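Local coordinates for protein toxin FitB (Neisseria gonorrhoeae, PDB 2H1C) that serves as the toxin of a type II toxin-antitoxin pair, a PIN-domain protein of the VapC family that joins antitoxin FitA in a promoter-binding complex, at residues E31-S36 with P69-R74; K98-A103 with F127-A132. One frame throughout, in Å; residues are numbered along the deposited sequence.

Contact 1: residues E31-S36 with P69-R74; sequences EDVYLS and PLFAGR. With MG (magnesium ion), chain H.
The Tyr34 ring carries Arg74 CD over one face, 3.8 Å above its plane and displaced toward the rim, at the edge of the parallel PIN-domain sheet, where strand 33-36 receives the loop leading into outer strand 75-76. The aliphatic part of Arg74 does the touching, a CH-pi contact; the guanidinium lies further off, its plane 78° from the ring's. The Phe71 ring takes Leu35 CD1 on one face, 3.5 Å from Phe71 CD1, and has Val33 CG1 in plane at its edge. Over one face of the guanidinium sits Glu31 CA.

Leu35 N donates an almost straight bond to Arg74 O, and Leu35 also pairs with Leu76, so the bonding runs on into that strand. A type II turn from Phe71 to Arg74 reverses the chain just before it.

Arg74 bends at chi3 (-48°), which brings Arg74 NE to Val33 O at 2.7 Å, in the guanidinium plane; NH2 adds a weak bond to this oxygen. Arg74 NH2 also bonds Leu70 O at 2.7 Å, fixing the group's rotation and bridging strand to loop. At the strand's end, Ser36 OG caps Ile38 N and binds a magnesium ion at 2.6 Å.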
loop_
_atom_site.group_PDB
_atom_site.type_symbol
_atom_site.label_atom_id
_atom_site.label_comp_id
_atom_site.label_asym_id
_atom_site.label_seq_id
_atom_site.Cartn_x
_atom_site.Cartn_y
_atom_site.Cartn_z
ATOM N N GLU A 31 9.740 -22.275 -0.710
ATOM C CA GLU A 31 10.289 -21.425 -1.759
ATOM C C GLU A 31 9.245 -20.887 -2.733
ATOM O O GLU A 31 9.494 -19.911 -3.443
ATOM C CB GLU A 31 11.350 -22.195 -2.550
ATOM C CG GLU A 31 12.601 -22.585 -1.768
ATOM C CD GLU A 31 12.342 -23.534 -0.598
ATOM O OE1 GLU A 31 11.476 -24.437 -0.712
ATOM O OE2 GLU A 31 13.033 -23.381 0.439
ATOM N N ASP A 32 8.094 -21.552 -2.786
ATOM C CA ASP A 32 7.013 -21.180 -3.689
ATOM C C ASP A 32 5.956 -20.317 -2.997
ATOM O O ASP A 32 4.897 -20.056 -3.571
ATOM C CB ASP A 32 6.329 -22.445 -4.247
ATOM C CG ASP A 32 7.280 -23.335 -5.050
ATOM O OD1 ASP A 32 8.461 -22.965 -5.238
ATOM O OD2 ASP A 32 6.834 -24.419 -5.493
ATOM N N VAL A 33 6.238 -19.885 -1.766
ATOM C CA VAL A 33 5.277 -19.074 -1.025
ATOM C C VAL A 33 5.817 -17.668 -0.799
ATOM O O VAL A 33 6.937 -17.494 -0.316
ATOM C CB VAL A 33 4.936 -19.731 0.323
ATOM C CG1 VAL A 33 3.828 -18.950 1.015
ATOM C CG2 VAL A 33 4.487 -21.177 0.091
ATOM N N TYR A 34 5.011 -16.666 -1.148
ATOM C CA TYR A 34 5.401 -15.255 -1.025
ATOM C C TYR A 34 4.492 -14.436 -0.096
ATOM O O TYR A 34 3.365 -14.837 0.224
ATOM C CB TYR A 34 5.359 -14.591 -2.406
ATOM C CG TYR A 34 6.332 -15.170 -3.405
ATOM C CD1 TYR A 34 6.106 -16.423 -3.989
ATOM C CD2 TYR A 34 7.516 -14.500 -3.704
ATOM C CE1 TYR A 34 7.040 -16.998 -4.842
ATOM C CE2 TYR A 34 8.475 -15.068 -4.561
ATOM C CZ TYR A 34 8.228 -16.319 -5.121
ATOM O OH TYR A 34 9.181 -16.905 -5.931
ATOM N N LEU A 35 4.995 -13.275 0.329
ATOM C CA LEU A 35 4.222 -12.350 1.154
ATOM C C LEU A 35 4.341 -10.966 0.516
ATOM O O LEU A 35 5.404 -10.610 -0.002
ATOM C CB LEU A 35 4.781 -12.261 2.579
ATOM C CG LEU A 35 4.684 -13.450 3.529
ATOM C CD1 LEU A 35 5.355 -13.086 4.857
ATOM C CD2 LEU A 35 3.221 -13.804 3.767
ATOM N N SER A 36 3.257 -10.201 0.533
ATOM C CA SER A 36 3.311 -8.833 0.025
ATOM C C SER A 36 3.837 -7.992 1.172
ATOM O O SER A 36 3.555 -8.286 2.339
ATOM C CB SER A 36 1.916 -8.321 -0.336
ATOM O OG SER A 36 1.901 -6.893 -0.333
ATOM N N PRO A 69 12.084 -14.543 8.424
ATOM C CA PRO A 69 13.247 -15.097 7.727
ATOM C C PRO A 69 12.842 -16.229 6.772
ATOM O O PRO A 69 13.551 -16.514 5.819
ATOM C CB PRO A 69 14.126 -15.588 8.867
ATOM C CG PRO A 69 13.836 -14.592 9.951
ATOM C CD PRO A 69 12.323 -14.503 9.877
ATOM N N LEU A 70 11.712 -16.881 7.048
ATOM C CA LEU A 70 11.226 -17.955 6.180
ATOM C C LEU A 70 10.880 -17.375 4.812
ATOM O O LEU A 70 10.790 -18.106 3.820
ATOM C CB LEU A 70 9.962 -18.599 6.753
ATOM C CG LEU A 70 10.071 -19.305 8.102
ATOM C CD1 LEU A 70 8.675 -19.666 8.593
ATOM C CD2 LEU A 70 10.943 -20.531 7.962
ATOM N N PHE A 71 10.682 -16.059 4.761
ATOM C CA PHE A 71 10.317 -15.402 3.510
ATOM C C PHE A 71 11.384 -14.471 2.945
ATOM O O PHE A 71 11.098 -13.632 2.092
ATOM C CB PHE A 71 8.992 -14.657 3.694
ATOM C CG PHE A 71 7.850 -15.558 4.064
ATOM C CD1 PHE A 71 7.552 -15.821 5.396
ATOM C CD2 PHE A 71 7.109 -16.196 3.073
ATOM C CE1 PHE A 71 6.525 -16.718 5.743
ATOM C CE2 PHE A 71 6.090 -17.092 3.410
ATOM C CZ PHE A 71 5.798 -17.354 4.739
ATOM N N ALA A 72 12.619 -14.643 3.401
ATOM C CA ALA A 72 13.731 -13.828 2.921
ATOM C C ALA A 72 13.794 -13.891 1.392
ATOM O O ALA A 72 13.788 -14.971 0.794
ATOM C CB ALA A 72 15.046 -14.332 3.532
ATOM N N GLY A 73 13.830 -12.724 0.759
ATOM C CA GLY A 73 13.894 -12.685 -0.684
ATOM C C GLY A 73 12.549 -12.884 -1.352
ATOM O O GLY A 73 12.475 -12.835 -2.578
ATOM N N ARG A 74 11.494 -13.099 -0.566
ATOM C CA ARG A 74 10.158 -13.311 -1.138
ATOM C C ARG A 74 9.063 -12.413 -0.525
ATOM O O ARG A 74 7.875 -12.791 -0.459
ATOM C CB ARG A 74 9.757 -14.795 -1.031
ATOM C CG ARG A 74 10.814 -15.760 -1.623
ATOM C CD ARG A 74 10.274 -17.187 -1.850
ATOM N NE ARG A 74 9.562 -17.669 -0.679
ATOM C CZ ARG A 74 10.143 -18.031 0.455
ATOM N NH1 ARG A 74 11.461 -17.993 0.572
ATOM N NH2 ARG A 74 9.396 -18.361 1.495
HETATM MG MG MG H . 2.980 -5.831 -2.440
#

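Contact 2: residues K98-A103 with F127-A132; sequences KEIAAA and FAADVA
Ala128, at the end of helix 124-128, points its methyl into the extended chain at 98-100, which in this PIN domain leads into helix 102-114; the two closest side-chain approaches are to that methyl. Lys98 lies alongside it: Lys98 CB and Lys98 CD are each 3.6 Å from Ala128 CB, so the aliphatic part of the lysine runs past the methyl. On the buried side Ile100 takes over. With chi1 at -57° and chi2 at 179°, its CG1 branch is extended and carries CD1 to the helix end, where Ile100 CD1 comes within 3.8 Å of Ala128 CB and 3.9 Å of Ala129 CB. Ile100 CD1 also rests against the backbone between these two alanines, 3.7 Å from Ala129 N. Ala128 CB lies near Glu99 O as well, which the contact buries without a polar partner. Only methyls face the chain here, and Lys98 CA and Ala128 CA are 6.0 Å apart.

The outer side is looser. No hydrogen bond joins the two segments; Lys98 is exposed, and Lys98 NZ stays 6.5 Å from Asp130 OD2, too far for a salt bridge. Asp130, with positive phi, ends the helix in a Schellman motif that sends the chain on to strand 133-134.

Helix 80-94 backs the apolar side, its Ile89 and Ala93 touching Ile100 and Ile89 also meeting Ala129. Helix 102-114, which begins just after Ala101 and carries Asp104, a predicted magnesium ligand, packs Ala108 on Ala129, and its Lys112 NZ bonds Ala129 O.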
loop_
_atom_site.group_PDB
_atom_site.type_symbol
_atom_site.label_atom_id
_atom_site.label_comp_id
_atom_site.label_asym_id
_atom_site.label_seq_id
_atom_site.Cartn_x
_atom_site.Cartn_y
_atom_site.Cartn_z
ATOM N N LYS A 98 -18.536 -4.401 -9.310
ATOM C CA LYS A 98 -17.855 -5.327 -8.406
ATOM C C LYS A 98 -17.204 -4.517 -7.293
ATOM O O LYS A 98 -16.872 -3.348 -7.476
ATOM C CB LYS A 98 -16.787 -6.127 -9.160
ATOM C CG LYS A 98 -17.292 -6.837 -10.411
ATOM C CD LYS A 98 -16.175 -7.604 -11.120
ATOM C CE LYS A 98 -16.594 -8.042 -12.527
ATOM N NZ LYS A 98 -17.853 -8.846 -12.546
ATOM N N GLU A 99 -17.003 -5.146 -6.142
ATOM C CA GLU A 99 -16.412 -4.461 -5.003
ATOM C C GLU A 99 -15.022 -4.960 -4.613
ATOM O O GLU A 99 -14.820 -6.155 -4.377
ATOM C CB GLU A 99 -17.359 -4.570 -3.805
ATOM C CG GLU A 99 -17.814 -5.993 -3.521
ATOM C CD GLU A 99 -19.123 -6.042 -2.751
ATOM O OE1 GLU A 99 -20.144 -5.552 -3.287
ATOM O OE2 GLU A 99 -19.132 -6.566 -1.614
ATOM N N ILE A 100 -14.070 -4.030 -4.566
ATOM C CA ILE A 100 -12.690 -4.323 -4.181
ATOM C C ILE A 100 -12.158 -3.141 -3.364
ATOM O O ILE A 100 -12.057 -2.021 -3.869
ATOM C CB ILE A 100 -11.759 -4.509 -5.410
ATOM C CG1 ILE A 100 -12.298 -5.608 -6.321
ATOM C CG2 ILE A 100 -10.347 -4.862 -4.947
ATOM C CD1 ILE A 100 -11.466 -5.851 -7.558
ATOM N N ALA A 101 -11.822 -3.398 -2.106
ATOM C CA ALA A 101 -11.288 -2.370 -1.221
ATOM C C ALA A 101 -9.818 -2.139 -1.561
ATOM O O ALA A 101 -9.175 -3.003 -2.166
ATOM C CB ALA A 101 -11.430 -2.810 0.234
ATOM N N ALA A 102 -9.284 -0.983 -1.176
ATOM C CA ALA A 102 -7.882 -0.661 -1.469
ATOM C C ALA A 102 -6.905 -1.747 -1.001
ATOM O O ALA A 102 -6.070 -2.216 -1.779
ATOM C CB ALA A 102 -7.509 0.688 -0.831
ATOM N N ALA A 103 -7.013 -2.126 0.271
ATOM C CA ALA A 103 -6.152 -3.141 0.876
ATOM C C ALA A 103 -6.122 -4.438 0.074
ATOM O O ALA A 103 -5.047 -4.977 -0.209
ATOM C CB ALA A 103 -6.609 -3.437 2.304
ATOM N N PHE A 127 -11.889 -12.417 -6.675
ATOM C CA PHE A 127 -12.578 -12.962 -7.831
ATOM C C PHE A 127 -12.862 -11.802 -8.782
ATOM O O PHE A 127 -12.691 -11.923 -9.996
ATOM C CB PHE A 127 -13.881 -13.634 -7.404
ATOM C CG PHE A 127 -13.708 -15.062 -6.980
ATOM C CD1 PHE A 127 -13.040 -15.961 -7.805
ATOM C CD2 PHE A 127 -14.248 -15.522 -5.784
ATOM C CE1 PHE A 127 -12.914 -17.297 -7.447
ATOM C CE2 PHE A 127 -14.128 -16.860 -5.417
ATOM C CZ PHE A 127 -13.460 -17.747 -6.251
ATOM N N ALA A 128 -13.269 -10.669 -8.217
ATOM C CA ALA A 128 -13.569 -9.480 -9.006
ATOM C C ALA A 128 -12.308 -8.890 -9.642
ATOM O O ALA A 128 -12.377 -8.197 -10.660
ATOM C CB ALA A 128 -14.257 -8.439 -8.131
ATOM N N ALA A 129 -11.156 -9.172 -9.043
ATOM C CA ALA A 129 -9.882 -8.682 -9.564
ATOM C C ALA A 129 -9.389 -9.613 -10.672
ATOM O O ALA A 129 -8.364 -9.355 -11.302
ATOM C CB ALA A 129 -8.848 -8.608 -8.441
ATOM N N ASP A 130 -10.124 -10.695 -10.913
ATOM C CA ASP A 130 -9.737 -11.657 -11.940
ATOM C C ASP A 130 -8.358 -12.250 -11.653
ATOM O O ASP A 130 -7.536 -12.422 -12.559
ATOM C CB ASP A 130 -9.734 -10.989 -13.323
ATOM C CG ASP A 130 -11.131 -10.857 -13.914
ATOM O OD1 ASP A 130 -11.740 -11.904 -14.240
ATOM O OD2 ASP A 130 -11.618 -9.709 -14.055
ATOM N N VAL A 131 -8.097 -12.543 -10.382
ATOM C CA VAL A 131 -6.820 -13.138 -9.996
ATOM C C VAL A 131 -7.127 -14.507 -9.401
ATOM O O VAL A 131 -8.159 -14.684 -8.758
ATOM C CB VAL A 131 -6.073 -12.265 -8.946
ATOM C CG1 VAL A 131 -4.803 -12.955 -8.501
ATOM C CG2 VAL A 131 -5.731 -10.913 -9.553
ATOM N N ALA A 132 -6.249 -15.478 -9.632
ATOM C CA ALA A 132 -6.469 -16.823 -9.098
ATOM C C ALA A 132 -6.489 -16.781 -7.572
ATOM O O ALA A 132 -5.720 -16.039 -6.948
ATOM C CB ALA A 132 -5.380 -17.756 -9.573
#

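In the fold
From the N terminus the chain lays down strand 2-4, passes through two helices and enters strand 33-36. Helices 37-48 and 53-67 then fill most of the excursion that contact 1 closes, returning the chain beside that strand and into outer strand 75-76. Helix 80-94 leads to contact 2, which closes a shorter loop through helix 102-114 and strand 117-119 before the chain reaches the opposite outer strand, 133-134. The two loops follow in series, neither nesting nor crossing. Their centres lie 23 Å apart, on opposite sides of the chain's centre: contact 1 joins strand and loop, contact 2 joins the lead-in to helix 102-114 with the end of helix 124-128.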